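Local structure of aminotransferase, class III (6IO1) at residues Glu106-Pro111 against Asp283-Ala288; Glu123-Ala128 against Ala153-Ala158; Ile131-Trp136 against Pro179-Leu184. The protein probably catalyses pyridoxal-phosphate-dependent amino-group transfer as a thermostable omega-transaminase selective for (S)-enantiomers. All coordinates share one frame; numbering follows the deposited sequence.

Contact 1 (Glu106-Pro111 against Asp283-Ala288)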
ATOM      1  N   GLU B 106      -4.073  22.967   6.883  1.00 17.41           N
ATOM      2  CA  GLU B 106      -5.065  23.793   7.569  1.00 16.45           C
ATOM      3  C   GLU B 106      -5.902  22.965   8.542  1.00 17.50           C
ATOM      4  O   GLU B 106      -6.112  23.365   9.694  1.00 18.25           O
ATOM      5  CB  GLU B 106      -5.971  24.501   6.560  1.00 18.05           C
ATOM      6  CG  GLU B 106      -7.132  25.240   7.218  1.00 19.58           C
ATOM      7  CD  GLU B 106      -7.862  26.164   6.263  1.00 24.29           C
ATOM      8  OE1 GLU B 106      -9.095  26.314   6.404  1.00 28.02           O
ATOM      9  OE2 GLU B 106      -7.205  26.742   5.374  1.00 27.92           O
ATOM     10  N   LEU B 107      -6.389  21.804   8.095  1.00 15.81           N
ATOM     11  CA  LEU B 107      -7.343  21.032   8.889  1.00 17.70           C
ATOM     12  C   LEU B 107      -6.693  20.392  10.112  1.00 15.80           C
ATOM     13  O   LEU B 107      -7.306  20.338  11.186  1.00 17.71           O
ATOM     14  CB  LEU B 107      -8.009  19.970   8.014  1.00 17.37           C
ATOM     15  CG  LEU B 107      -8.962  20.527   6.956  1.00 17.04           C
ATOM     16  CD1 LEU B 107      -9.536  19.413   6.094  1.00 18.09           C
ATOM     17  CD2 LEU B 107     -10.075  21.333   7.609  1.00 21.93           C
ATOM     18  N   PHE B 108      -5.470  19.896   9.977  1.00 14.85           N
ATOM     19  CA  PHE B 108      -4.807  19.278  11.122  1.00 14.64           C
ATOM     20  C   PHE B 108      -4.282  20.363  12.057  1.00 14.58           C
ATOM     21  O   PHE B 108      -3.540  21.246  11.615  1.00 15.05           O
ATOM     22  CB  PHE B 108      -3.666  18.370  10.669  1.00 15.63           C
ATOM     23  CG  PHE B 108      -4.106  16.981  10.293  1.00 14.33           C
ATOM     24  CD1 PHE B 108      -4.519  16.083  11.264  1.00 18.04           C
ATOM     25  CD2 PHE B 108      -4.098  16.570   8.970  1.00 15.72           C
ATOM     26  CE1 PHE B 108      -4.921  14.804  10.923  1.00 17.19           C
ATOM     27  CE2 PHE B 108      -4.498  15.291   8.622  1.00 15.83           C
ATOM     28  CZ  PHE B 108      -4.909  14.409   9.600  1.00 15.91           C
ATOM     29  N   PRO B 109      -4.650  20.335  13.338  1.00 18.19           N
ATOM     30  CA  PRO B 109      -4.284  21.436  14.239  1.00 16.77           C
ATOM     31  C   PRO B 109      -2.781  21.551  14.440  1.00 16.83           C
ATOM     32  O   PRO B 109      -2.042  20.564  14.398  1.00 14.67           O
ATOM     33  CB  PRO B 109      -4.990  21.074  15.551  1.00 19.27           C
ATOM     34  CG  PRO B 109      -6.047  20.089  15.173  1.00 22.56           C
ATOM     35  CD  PRO B 109      -5.519  19.343  13.991  1.00 17.93           C
ATOM     36  N   GLY B 110      -2.335  22.785  14.663  1.00 18.09           N
ATOM     37  CA  GLY B 110      -0.962  23.067  15.001  1.00 16.26           C
ATOM     38  C   GLY B 110       0.001  22.910  13.843  1.00 16.38           C
ATOM     39  O   GLY B 110      -0.381  22.950  12.670  1.00 16.43           O
ATOM     40  N   PRO B 111       1.281  22.706  14.161  1.00 15.60           N
ATOM     41  CA  PRO B 111       2.309  22.684  13.112  1.00 16.96           C
ATOM     42  C   PRO B 111       2.372  21.369  12.351  1.00 17.10           C
ATOM     43  O   PRO B 111       3.385  21.077  11.708  1.00 17.08           O
ATOM     44  CB  PRO B 111       3.609  22.945  13.883  1.00 18.34           C
ATOM     45  CG  PRO B 111       3.325  22.561  15.295  1.00 19.25           C
ATOM     46  CD  PRO B 111       1.839  22.513  15.510  1.00 17.71           C
ATOM     47  N   ASP B 283       3.359  14.524  17.184  1.00 14.74           N
ATOM     48  CA  ASP B 283       4.418  14.931  16.272  1.00 15.92           C
ATOM     49  C   ASP B 283       4.175  14.380  14.875  1.00 13.63           C
ATOM     50  O   ASP B 283       4.524  15.027  13.882  1.00 15.05           O
ATOM     51  CB  ASP B 283       5.775  14.469  16.802  1.00 15.79           C
ATOM     52  CG  ASP B 283       5.996  14.854  18.252  1.00 19.89           C
ATOM     53  OD1 ASP B 283       6.220  16.052  18.524  1.00 23.00           O
ATOM     54  OD2 ASP B 283       5.941  13.959  19.121  1.00 18.34           O
ATOM     55  N   ILE B 284       3.584  13.191  14.784  1.00 15.32           N
ATOM     56  CA  ILE B 284       3.273  12.544  13.515  1.00 14.55           C
ATOM     57  C   ILE B 284       1.859  11.986  13.598  1.00 13.46           C
ATOM     58  O   ILE B 284       1.454  11.442  14.630  1.00 14.79           O
ATOM     59  CB  ILE B 284       4.282  11.424  13.180  1.00 14.91           C
ATOM     60  CG1 ILE B 284       5.709  11.969  13.141  1.00 15.60           C
ATOM     61  CG2 ILE B 284       3.940  10.768  11.856  1.00 15.03           C
ATOM     62  CD1 ILE B 284       6.769  10.895  13.041  1.00 15.51           C
ATOM     63  N   VAL B 285       1.108  12.129  12.511  1.00 10.81           N
ATOM     64  CA  VAL B 285      -0.239  11.589  12.400  1.00 11.11           C
ATOM     65  C   VAL B 285      -0.323  10.767  11.121  1.00 11.60           C
ATOM     66  O   VAL B 285       0.256  11.139  10.095  1.00 13.12           O
ATOM     67  CB  VAL B 285      -1.311  12.700  12.414  1.00 11.13           C
ATOM     68  CG1 VAL B 285      -1.118  13.665  11.249  1.00 11.69           C
ATOM     69  CG2 VAL B 285      -2.688  12.083  12.370  1.00 12.76           C
ATOM     70  N   THR B 286      -1.011   9.634  11.190  1.00 12.55           N
ATOM     71  CA  THR B 286      -1.244   8.791  10.027  1.00 12.64           C
ATOM     72  C   THR B 286      -2.738   8.711   9.763  1.00 12.04           C
ATOM     73  O   THR B 286      -3.539   8.644  10.701  1.00 14.25           O
ATOM     74  CB  THR B 286      -0.671   7.385  10.224  1.00 11.67           C
ATOM     75  OG1 THR B 286      -1.364   6.730  11.293  1.00 13.38           O
ATOM     76  CG2 THR B 286       0.806   7.460  10.556  1.00 13.78           C
ATOM     77  N   PHE B 287      -3.113   8.718   8.487  1.00 12.43           N
ATOM     78  CA  PHE B 287      -4.522   8.713   8.128  1.00 13.78           C
ATOM     79  C   PHE B 287      -4.730   7.878   6.876  1.00 15.26           C
ATOM     80  O   PHE B 287      -3.807   7.646   6.094  1.00 13.85           O
ATOM     81  CB  PHE B 287      -5.062  10.136   7.915  1.00 12.68           C
ATOM     82  CG  PHE B 287      -4.188  10.999   7.049  1.00 13.68           C
ATOM     83  CD1 PHE B 287      -3.140  11.718   7.598  1.00 13.30           C
ATOM     84  CD2 PHE B 287      -4.425  11.105   5.688  1.00 12.87           C
ATOM     85  CE1 PHE B 287      -2.338  12.517   6.809  1.00 12.41           C
ATOM     86  CE2 PHE B 287      -3.626  11.904   4.893  1.00 13.30           C
ATOM     87  CZ  PHE B 287      -2.581  12.611   5.454  1.00 14.44           C
ATOM     88  N   ALA B 288      -5.973   7.436   6.702  1.00 15.46           N
ATOM     89  CA  ALA B 288      -6.396   6.638   5.558  1.00 16.44           C
ATOM     90  C   ALA B 288      -7.911   6.521   5.595  1.00 17.23           C
ATOM     91  O   ALA B 288      -8.575   7.294   6.294  1.00 24.96           O
ATOM     92  CB  ALA B 288      -5.744   5.254   5.573  1.00 15.53           C
TER

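Contact 2 (Glu123-Ala128 against Ala153-Ala158). With PMP (4'-deoxy-4'-aminopyridoxal-5'-phosphate), chain C.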
ATOM      1  N   GLU B 123       0.736   1.337   4.798  1.00 16.11           N
ATOM      2  CA  GLU B 123       1.763   2.157   4.164  1.00 16.39           C
ATOM      3  C   GLU B 123       2.031   3.412   4.985  1.00 14.96           C
ATOM      4  O   GLU B 123       3.190   3.801   5.180  1.00 15.17           O
ATOM      5  CB  GLU B 123       1.333   2.534   2.747  1.00 16.53           C
ATOM      6  CG  GLU B 123       1.480   1.432   1.710  1.00 17.24           C
ATOM      7  CD  GLU B 123       1.182   1.920   0.302  1.00 20.43           C
ATOM      8  OE1 GLU B 123       0.889   3.123   0.137  1.00 19.20           O
ATOM      9  OE2 GLU B 123       1.240   1.102  -0.640  1.00 20.34           O
ATOM     10  N   SER B 124       0.971   4.036   5.499  1.00 14.83           N
ATOM     11  CA  SER B 124       1.122   5.256   6.286  1.00 14.31           C
ATOM     12  C   SER B 124       1.894   4.991   7.573  1.00 13.05           C
ATOM     13  O   SER B 124       2.798   5.749   7.938  1.00 14.28           O
ATOM     14  CB  SER B 124      -0.253   5.851   6.595  1.00 12.81           C
ATOM     15  OG  SER B 124      -0.918   6.246   5.407  1.00 15.06           O
ATOM     16  N   ASN B 125       1.535   3.925   8.290  1.00 13.79           N
ATOM     17  CA  ASN B 125       2.214   3.625   9.547  1.00 13.78           C
ATOM     18  C   ASN B 125       3.668   3.228   9.321  1.00 15.54           C
ATOM     19  O   ASN B 125       4.548   3.607  10.105  1.00 14.78           O
ATOM     20  CB  ASN B 125       1.450   2.541  10.304  1.00 15.03           C
ATOM     21  CG  ASN B 125       0.193   3.076  10.960  1.00 16.70           C
ATOM     22  OD1 ASN B 125       0.124   4.249  11.324  1.00 18.09           O
ATOM     23  ND2 ASN B 125      -0.815   2.225  11.097  1.00 17.67           N
ATOM     24  N   GLU B 126       3.947   2.466   8.257  1.00 15.13           N
ATOM     25  CA  GLU B 126       5.335   2.161   7.926  1.00 17.28           C
ATOM     26  C   GLU B 126       6.112   3.433   7.622  1.00 15.50           C
ATOM     27  O   GLU B 126       7.251   3.603   8.079  1.00 16.44           O
ATOM     28  CB  GLU B 126       5.400   1.203   6.737  1.00 19.99           C
ATOM     29  CG  GLU B 126       6.793   1.032   6.145  1.00 22.78           C
ATOM     30  CD  GLU B 126       7.673   0.100   6.958  1.00 31.41           C
ATOM     31  OE1 GLU B 126       8.816  -0.161   6.528  1.00 33.82           O
ATOM     32  OE2 GLU B 126       7.228  -0.373   8.026  1.00 32.81           O
ATOM     33  N   THR B 127       5.501   4.346   6.863  1.00 16.04           N
ATOM     34  CA  THR B 127       6.150   5.615   6.557  1.00 15.80           C
ATOM     35  C   THR B 127       6.430   6.405   7.828  1.00 15.61           C
ATOM     36  O   THR B 127       7.511   6.979   7.980  1.00 15.45           O
ATOM     37  CB  THR B 127       5.279   6.428   5.598  1.00 15.13           C
ATOM     38  OG1 THR B 127       5.107   5.703   4.373  1.00 17.33           O
ATOM     39  CG2 THR B 127       5.923   7.774   5.299  1.00 15.22           C
ATOM     40  N   ALA B 128       5.471   6.437   8.754  1.00 15.82           N
ATOM     41  CA  ALA B 128       5.658   7.180   9.998  1.00 15.40           C
ATOM     42  C   ALA B 128       6.778   6.586  10.843  1.00 15.73           C
ATOM     43  O   ALA B 128       7.599   7.320  11.406  1.00 15.20           O
ATOM     44  CB  ALA B 128       4.353   7.215  10.791  1.00 13.70           C
ATOM     45  N   ALA B 153      -3.567  -3.217  19.864  1.00 24.08           N
ATOM     46  CA  ALA B 153      -3.405  -2.211  18.825  1.00 25.09           C
ATOM     47  C   ALA B 153      -3.364  -2.868  17.452  1.00 24.32           C
ATOM     48  O   ALA B 153      -2.863  -3.985  17.297  1.00 25.03           O
ATOM     49  CB  ALA B 153      -2.128  -1.404  19.051  1.00 23.91           C
ATOM     50  N   TYR B 154      -3.911  -2.176  16.454  1.00 24.06           N
ATOM     51  CA  TYR B 154      -3.870  -2.632  15.068  1.00 24.69           C
ATOM     52  C   TYR B 154      -3.428  -1.471  14.187  1.00 22.91           C
ATOM     53  O   TYR B 154      -4.137  -0.466  14.079  1.00 22.47           O
ATOM     54  CB  TYR B 154      -5.222  -3.176  14.609  1.00 24.87           C
ATOM     55  CG  TYR B 154      -5.157  -3.773  13.223  1.00 27.67           C
ATOM     56  CD1 TYR B 154      -4.712  -5.074  13.028  1.00 28.88           C
ATOM     57  CD2 TYR B 154      -5.518  -3.030  12.107  1.00 28.34           C
ATOM     58  CE1 TYR B 154      -4.640  -5.621  11.761  1.00 30.24           C
ATOM     59  CE2 TYR B 154      -5.449  -3.569  10.840  1.00 28.83           C
ATOM     60  CZ  TYR B 154      -5.011  -4.864  10.671  1.00 30.12           C
ATOM     61  OH  TYR B 154      -4.944  -5.402   9.406  1.00 30.47           O
ATOM     62  N   HIS B 155      -2.260  -1.610  13.562  1.00 24.11           N
ATOM     63  CA  HIS B 155      -1.695  -0.561  12.722  1.00 22.66           C
ATOM     64  C   HIS B 155      -1.397  -1.034  11.303  1.00 24.03           C
ATOM     65  O   HIS B 155      -0.749  -0.306  10.543  1.00 20.34           O
ATOM     66  CB  HIS B 155      -0.418  -0.010  13.365  1.00 22.05           C
ATOM     67  CG  HIS B 155      -0.610   0.491  14.761  1.00 21.67           C
ATOM     68  ND1 HIS B 155      -1.298   1.650  15.049  1.00 18.85           N
ATOM     69  CD2 HIS B 155      -0.205  -0.010  15.952  1.00 22.75           C
ATOM     70  CE1 HIS B 155      -1.307   1.842  16.356  1.00 18.85           C
ATOM     71  NE2 HIS B 155      -0.651   0.848  16.927  1.00 19.41           N
ATOM     72  N   GLY B 156      -1.863  -2.214  10.923  1.00 24.97           N
ATOM     73  CA  GLY B 156      -1.569  -2.798   9.630  1.00 25.81           C
ATOM     74  C   GLY B 156      -0.839  -4.122   9.771  1.00 27.02           C
ATOM     75  O   GLY B 156      -0.309  -4.468  10.825  1.00 27.82           O
ATOM     76  N   ILE B 157      -0.810  -4.860   8.663  1.00 28.03           N
ATOM     77  CA  ILE B 157      -0.222  -6.191   8.677  1.00 29.20           C
ATOM     78  C   ILE B 157       0.975  -6.300   7.733  1.00 28.70           C
ATOM     79  O   ILE B 157       1.408  -7.399   7.406  1.00 26.85           O
ATOM     80  CB  ILE B 157      -1.283  -7.262   8.356  1.00 26.02           C
ATOM     81  CG1 ILE B 157      -2.242  -6.779   7.263  1.00 23.16           C
ATOM     82  CG2 ILE B 157      -2.069  -7.625   9.599  1.00 28.70           C
ATOM     83  CD1 ILE B 157      -1.667  -6.783   5.862  1.00 24.00           C
ATOM     84  N   ALA B 158       1.523  -5.172   7.294  1.00 27.30           N
ATOM     85  CA  ALA B 158       2.716  -5.165   6.462  1.00 31.19           C
ATOM     86  C   ALA B 158       3.850  -4.436   7.165  1.00 31.78           C
ATOM     87  O   ALA B 158       3.633  -3.398   7.802  1.00 34.30           O
ATOM     88  CB  ALA B 158       2.462  -4.508   5.112  1.00 30.47           C
TER
HETATM   89  N1  PMP C 701      -4.256   1.515  10.895  1.00 22.95           N
HETATM   90  C2  PMP C 701      -5.434   1.281  11.471  1.00 24.34           C
HETATM   91  C2A PMP C 701      -5.815   2.070  12.686  1.00 22.32           C
HETATM   92  C3  PMP C 701      -6.302   0.313  10.952  1.00 27.63           C
HETATM   93  O3  PMP C 701      -7.502   0.095  11.563  1.00 29.66           O
HETATM   94  C4  PMP C 701      -5.932  -0.415   9.816  1.00 26.30           C
HETATM   95  C4A PMP C 701      -6.851  -1.463   9.239  1.00 30.35           C
HETATM   96  N4A PMP C 701      -8.266  -1.167   9.486  1.00 29.03           N
HETATM   97  C5  PMP C 701      -4.688  -0.152   9.225  1.00 26.04           C
HETATM   98  C6  PMP C 701      -3.894   0.820   9.805  1.00 22.90           C
HETATM   99  C5A PMP C 701      -4.234  -0.901   8.009  1.00 26.23           C
HETATM  100  O4P PMP C 701      -4.676  -0.222   6.792  1.00 29.08           O
HETATM  101  P   PMP C 701      -4.444  -0.871   5.331  1.00 26.56           P
HETATM  102  O1P PMP C 701      -5.007   0.130   4.341  1.00 23.74           O
HETATM  103  O2P PMP C 701      -2.947  -1.062   5.192  1.00 19.81           O
HETATM  104  O3P PMP C 701      -5.206  -2.182   5.342  1.00 26.07           O

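Contact 3 (Ile131-Trp136 against Pro179-Leu184)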
ATOM      1  N   ILE B 131      10.027   7.402   9.225  1.00 15.12           N
ATOM      2  CA  ILE B 131      10.316   8.825   9.377  1.00 15.92           C
ATOM      3  C   ILE B 131      10.832   9.124  10.777  1.00 15.58           C
ATOM      4  O   ILE B 131      11.767   9.908  10.947  1.00 16.62           O
ATOM      5  CB  ILE B 131       9.073   9.669   9.034  1.00 15.16           C
ATOM      6  CG1 ILE B 131       8.893   9.758   7.519  1.00 14.60           C
ATOM      7  CG2 ILE B 131       9.187  11.066   9.627  1.00 17.87           C
ATOM      8  CD1 ILE B 131       7.673  10.539   7.097  1.00 14.18           C
ATOM      9  N   ALA B 132      10.230   8.517  11.801  1.00 16.06           N
ATOM     10  CA  ALA B 132      10.705   8.739  13.165  1.00 16.38           C
ATOM     11  C   ALA B 132      12.141   8.250  13.332  1.00 17.25           C
ATOM     12  O   ALA B 132      13.004   8.960  13.876  1.00 18.18           O
ATOM     13  CB  ALA B 132       9.779   8.043  14.164  1.00 16.59           C
ATOM     14  N   ARG B 133      12.419   7.033  12.852  1.00 16.71           N
ATOM     15  CA  ARG B 133      13.770   6.494  12.974  1.00 16.78           C
ATOM     16  C   ARG B 133      14.772   7.329  12.180  1.00 17.77           C
ATOM     17  O   ARG B 133      15.876   7.610  12.662  1.00 19.08           O
ATOM     18  CB  ARG B 133      13.789   5.030  12.534  1.00 18.91           C
ATOM     19  CG  ARG B 133      13.051   4.120  13.506  1.00 18.32           C
ATOM     20  CD  ARG B 133      12.849   2.718  12.960  1.00 19.59           C
ATOM     21  NE  ARG B 133      12.552   1.774  14.034  1.00 19.68           N
ATOM     22  CZ  ARG B 133      12.119   0.532  13.844  1.00 19.43           C
ATOM     23  NH1 ARG B 133      11.915   0.077  12.617  1.00 24.20           N
ATOM     24  NH2 ARG B 133      11.878  -0.252  14.887  1.00 22.09           N
ATOM     25  N   TYR B 134      14.401   7.742  10.966  1.00 18.29           N
ATOM     26  CA  TYR B 134      15.268   8.581  10.144  1.00 19.87           C
ATOM     27  C   TYR B 134      15.492   9.946  10.785  1.00 20.19           C
ATOM     28  O   TYR B 134      16.577  10.524  10.670  1.00 20.99           O
ATOM     29  CB  TYR B 134      14.651   8.727   8.753  1.00 18.21           C
ATOM     30  CG  TYR B 134      15.456   9.539   7.768  1.00 18.84           C
ATOM     31  CD1 TYR B 134      16.777   9.223   7.483  1.00 20.30           C
ATOM     32  CD2 TYR B 134      14.883  10.616   7.105  1.00 18.53           C
ATOM     33  CE1 TYR B 134      17.508   9.963   6.574  1.00 21.91           C
ATOM     34  CE2 TYR B 134      15.603  11.360   6.194  1.00 19.05           C
ATOM     35  CZ  TYR B 134      16.915  11.031   5.931  1.00 19.79           C
ATOM     36  OH  TYR B 134      17.634  11.775   5.025  1.00 20.90           O
ATOM     37  N   TYR B 135      14.465  10.484  11.445  1.00 17.31           N
ATOM     38  CA  TYR B 135      14.591  11.757  12.144  1.00 17.44           C
ATOM     39  C   TYR B 135      15.629  11.660  13.248  1.00 18.33           C
ATOM     40  O   TYR B 135      16.510  12.520  13.369  1.00 19.51           O
ATOM     41  CB  TYR B 135      13.227  12.170  12.705  1.00 17.32           C
ATOM     42  CG  TYR B 135      13.251  13.275  13.741  1.00 18.35           C
ATOM     43  CD1 TYR B 135      13.158  14.608  13.363  1.00 18.84           C
ATOM     44  CD2 TYR B 135      13.338  12.985  15.099  1.00 19.53           C
ATOM     45  CE1 TYR B 135      13.168  15.621  14.304  1.00 20.78           C
ATOM     46  CE2 TYR B 135      13.351  13.992  16.047  1.00 21.77           C
ATOM     47  CZ  TYR B 135      13.264  15.308  15.644  1.00 21.37           C
ATOM     48  OH  TYR B 135      13.275  16.313  16.583  1.00 24.70           O
ATOM     49  N   TRP B 136      15.539  10.614  14.072  1.00 18.62           N
ATOM     50  CA  TRP B 136      16.545  10.441  15.118  1.00 19.14           C
ATOM     51  C   TRP B 136      17.926  10.166  14.528  1.00 19.59           C
ATOM     52  O   TRP B 136      18.942  10.596  15.085  1.00 20.95           O
ATOM     53  CB  TRP B 136      16.123   9.338  16.085  1.00 19.37           C
ATOM     54  CG  TRP B 136      14.998   9.770  16.972  1.00 19.66           C
ATOM     55  CD1 TRP B 136      13.769   9.193  17.071  1.00 19.86           C
ATOM     56  CD2 TRP B 136      14.989  10.890  17.871  1.00 20.46           C
ATOM     57  NE1 TRP B 136      12.997   9.873  17.981  1.00 20.01           N
ATOM     58  CE2 TRP B 136      13.722  10.920  18.486  1.00 19.13           C
ATOM     59  CE3 TRP B 136      15.930  11.865  18.219  1.00 21.12           C
ATOM     60  CZ2 TRP B 136      13.372  11.884  19.428  1.00 20.63           C
ATOM     61  CZ3 TRP B 136      15.579  12.824  19.154  1.00 22.73           C
ATOM     62  CH2 TRP B 136      14.312  12.826  19.748  1.00 19.28           C
ATOM     63  N   PRO B 179      12.635  -6.231  14.173  1.00 31.63           N
ATOM     64  CA  PRO B 179      12.919  -5.989  15.591  1.00 29.85           C
ATOM     65  C   PRO B 179      12.833  -4.509  15.995  1.00 28.29           C
ATOM     66  O   PRO B 179      12.969  -3.656  15.137  1.00 28.94           O
ATOM     67  CB  PRO B 179      14.364  -6.483  15.736  1.00 29.03           C
ATOM     68  CG  PRO B 179      14.977  -6.203  14.383  1.00 33.64           C
ATOM     69  CD  PRO B 179      13.856  -6.451  13.395  1.00 34.46           C
ATOM     70  N   GLY B 180      12.600  -4.256  17.286  1.00 29.96           N
ATOM     71  CA  GLY B 180      12.540  -2.912  17.818  1.00 26.64           C
ATOM     72  C   GLY B 180      11.182  -2.447  18.294  1.00 24.06           C
ATOM     73  O   GLY B 180      10.998  -1.242  18.493  1.00 24.52           O
ATOM     74  N   PHE B 181      10.222  -3.345  18.470  1.00 22.67           N
ATOM     75  CA  PHE B 181       8.878  -2.964  18.884  1.00 22.20           C
ATOM     76  C   PHE B 181       8.589  -3.496  20.280  1.00 23.32           C
ATOM     77  O   PHE B 181       8.826  -4.674  20.565  1.00 24.79           O
ATOM     78  CB  PHE B 181       7.841  -3.471  17.880  1.00 22.92           C
ATOM     79  CG  PHE B 181       7.883  -2.756  16.558  1.00 22.88           C
ATOM     80  CD1 PHE B 181       8.938  -2.953  15.680  1.00 25.01           C
ATOM     81  CD2 PHE B 181       6.877  -1.875  16.198  1.00 22.48           C
ATOM     82  CE1 PHE B 181       8.984  -2.295  14.467  1.00 24.90           C
ATOM     83  CE2 PHE B 181       6.917  -1.213  14.985  1.00 24.26           C
ATOM     84  CZ  PHE B 181       7.972  -1.424  14.118  1.00 23.37           C
ATOM     85  N   ILE B 182       8.072  -2.625  21.142  1.00 23.29           N
ATOM     86  CA  ILE B 182       7.737  -2.960  22.519  1.00 22.48           C
ATOM     87  C   ILE B 182       6.244  -2.743  22.703  1.00 21.03           C
ATOM     88  O   ILE B 182       5.718  -1.684  22.338  1.00 19.95           O
ATOM     89  CB  ILE B 182       8.544  -2.112  23.518  1.00 21.16           C
ATOM     90  CG1 ILE B 182      10.040  -2.331  23.299  1.00 25.22           C
ATOM     91  CG2 ILE B 182       8.151  -2.448  24.948  1.00 25.93           C
ATOM     92  CD1 ILE B 182      10.884  -1.140  23.648  1.00 27.69           C
ATOM     93  N   HIS B 183       5.566  -3.732  23.272  1.00 22.85           N
ATOM     94  CA  HIS B 183       4.115  -3.711  23.395  1.00 23.32           C
ATOM     95  C   HIS B 183       3.719  -3.460  24.843  1.00 23.36           C
ATOM     96  O   HIS B 183       4.142  -4.190  25.745  1.00 23.96           O
ATOM     97  CB  HIS B 183       3.508  -5.012  22.875  1.00 24.83           C
ATOM     98  CG  HIS B 183       3.630  -5.158  21.393  1.00 23.72           C
ATOM     99  ND1 HIS B 183       4.686  -5.809  20.792  1.00 26.46           N
ATOM    100  CD2 HIS B 183       2.853  -4.692  20.389  1.00 22.54           C
ATOM    101  CE1 HIS B 183       4.541  -5.756  19.480  1.00 27.73           C
ATOM    102  NE2 HIS B 183       3.437  -5.084  19.209  1.00 23.71           N
ATOM    103  N   LEU B 184       2.912  -2.424  25.050  1.00 22.20           N
ATOM    104  CA  LEU B 184       2.370  -2.071  26.350  1.00 24.94           C
ATOM    105  C   LEU B 184       0.979  -2.685  26.519  1.00 26.06           C
ATOM    106  O   LEU B 184       0.389  -3.223  25.579  1.00 25.34           O
ATOM    107  CB  LEU B 184       2.314  -0.551  26.508  1.00 23.74           C
ATOM    108  CG  LEU B 184       3.594   0.268  26.341  1.00 21.27           C
ATOM    109  CD1 LEU B 184       3.275   1.719  25.998  1.00 19.73           C
ATOM    110  CD2 LEU B 184       4.434   0.202  27.597  1.00 23.26           C
TER
HETATM  111  O   HOH W   1      12.279  -2.559  12.561  1.00 34.90           O

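Contact 1 (Glu106-Pro111 against Asp283-Ala288)
Phe108, the first residue past the end of helix 95-107, lays its ring against Val285 and Phe287 of strand 284-287. Val285 comes first along the strand. Its two methyls divide the work: CG1 sits over one face of the Phe108 ring, offset toward the rim, 4.2 Å from the centroid and 17° off the ring normal, a CH-pi contact, while CG2 meets the ring atom CE1 of Phe108 at 3.8 Å. A chi1 of 60° puts CG1 of Val285 between N and the carbonyl carbon and CG2 anti to N, and in this setting both methyls touch the ring. Thr286 turns its CB away from Phe108, onto the other side of the strand. Phe287 faces the loop again. Its CD1 lies 3.8 Å from Phe108 CZ, and the CE1 of Phe287 is 4.0 Å from Phe108 CE2. The two rings are 5.5 Å apart at their centroids with planes at 36°, an oblique meeting. No hydrogen bond crosses here; all three residues are buried, and the join is purely apolar. It ties the loop leaving a helix to an inner strand of the large mixed sheet, a plain packing contact in the PLP-binding domain. Strand 284-287 runs parallel to 256-260 on one flank and antiparallel to 299-304 on the other. Phe273 stacks on Phe108, Met275 of helix 274-278 also touches it, and helix 121-138 packs against Ile284 and Thr286 on the sheet's other side.

Contact 2 (Glu123-Ala128 against Ala153-Ala158)
The amide of Asn125 and the imidazole of His155 stand nearly perpendicular, planes 84° apart, with Asn125 ND2 at the edge of the histidine ring and 3.2 Å from His155 CB. The neighbouring Tyr154 ring has the backbone N of Gly156 over one face, toward the rim. One hydrogen bond crosses the contact: Asn125 ND2 donates to His155 O at 2.6 Å, almost straight at 168°. With CG anti to the carbonyl carbon, beside the backbone N (chi1 -76°), the amide of Asn125 swings toward the loop. The oxygen lies practically in the amide plane, whereas the donor meets the carbonyl well off the C=O direction. Helix 121-138 and the loop 153-158 thereby close one side of the cofactor site of a fold-type I, class-III aminotransferase, in which Asn125, Tyr154, His155 and Gly156 all line the PMP pocket. His155 O lies 3.4 Å from PMP C6, and Gly156 CA is 3.7 Å from PMP C5A. Asp260, also of the pocket, accepts through OD2 from both His155 ND1 and Asn125 ND2, while Asn125 OD1 is bonded to Thr286 OG1; these partners fix the rotation of the amide. From the second subunit, Lys130 NZ bonds to Ile157 O, and Thr323 N reaches PMP.

Contact 3 (Ile131-Trp136 against Pro179-Leu184)
Arg133 reaches from helix 121-138 to Pro179, Gly180 and Phe181, where the chain enters strand 181-184. The polar part is carried by one water: Arg133 NH1 donates to it at 2.7 Å, and it donates in turn to Pro179 O at 2.9 Å. This bridge is the hydrogen-bonded path between the two segments, since no direct bond joins them. The guanidinium also skirts the backbone, with Gly180 O at its edge, near its plane, 3.8 Å from Arg133 NH2, and Pro179 O 3.6 Å from the same nitrogen but oblique to the plane; Gly180 has no CB to stand in the way of NH2 here. The contact with the aromatic ring is of another kind. Arg133 NH2 approaches Phe181 CE1 to 3.6 Å with guanidinium and ring planes 78° apart, and the bridging water lies at the ring's edge, in its plane. An arginine chain extended from CG to NE brings the charged end this far from the helix axis. Outside the two segments, Arg133 NE is bonded to Val145 O, and Phe174 of the second subunit packs against the arginine. Across the contact the buried charge is thus met by a water bridge and by two carbonyls that are near but not hydrogen-bonded, with Val145 O taking NE; the attraction to the start of the edge strand is probably water-mediated and charge-dipole rather than a salt bridge.

Helix 121-138 connects the three contacts. It supplies a segment to contact 2 and another to contact 3, whose centres lie about 12 Å apart, and it also packs on the strand of contact 1. Contacts 1 and 2, about 16 Å apart at their centres, meet directly: besides the polar tie from Thr286, its CG2 packs on Ala128 CB at 3.6 Å. Between contacts 1 and 3, about 19 Å apart at their centres, the touch is apolar, Ile284 CD1 to Ile131 CG2 at 4.2 Å. Only contact 2 lines the PMP pocket; the nearest side-chain atoms of Phe287 and Phe181 stay about 9 and 12 Å from the cofactor.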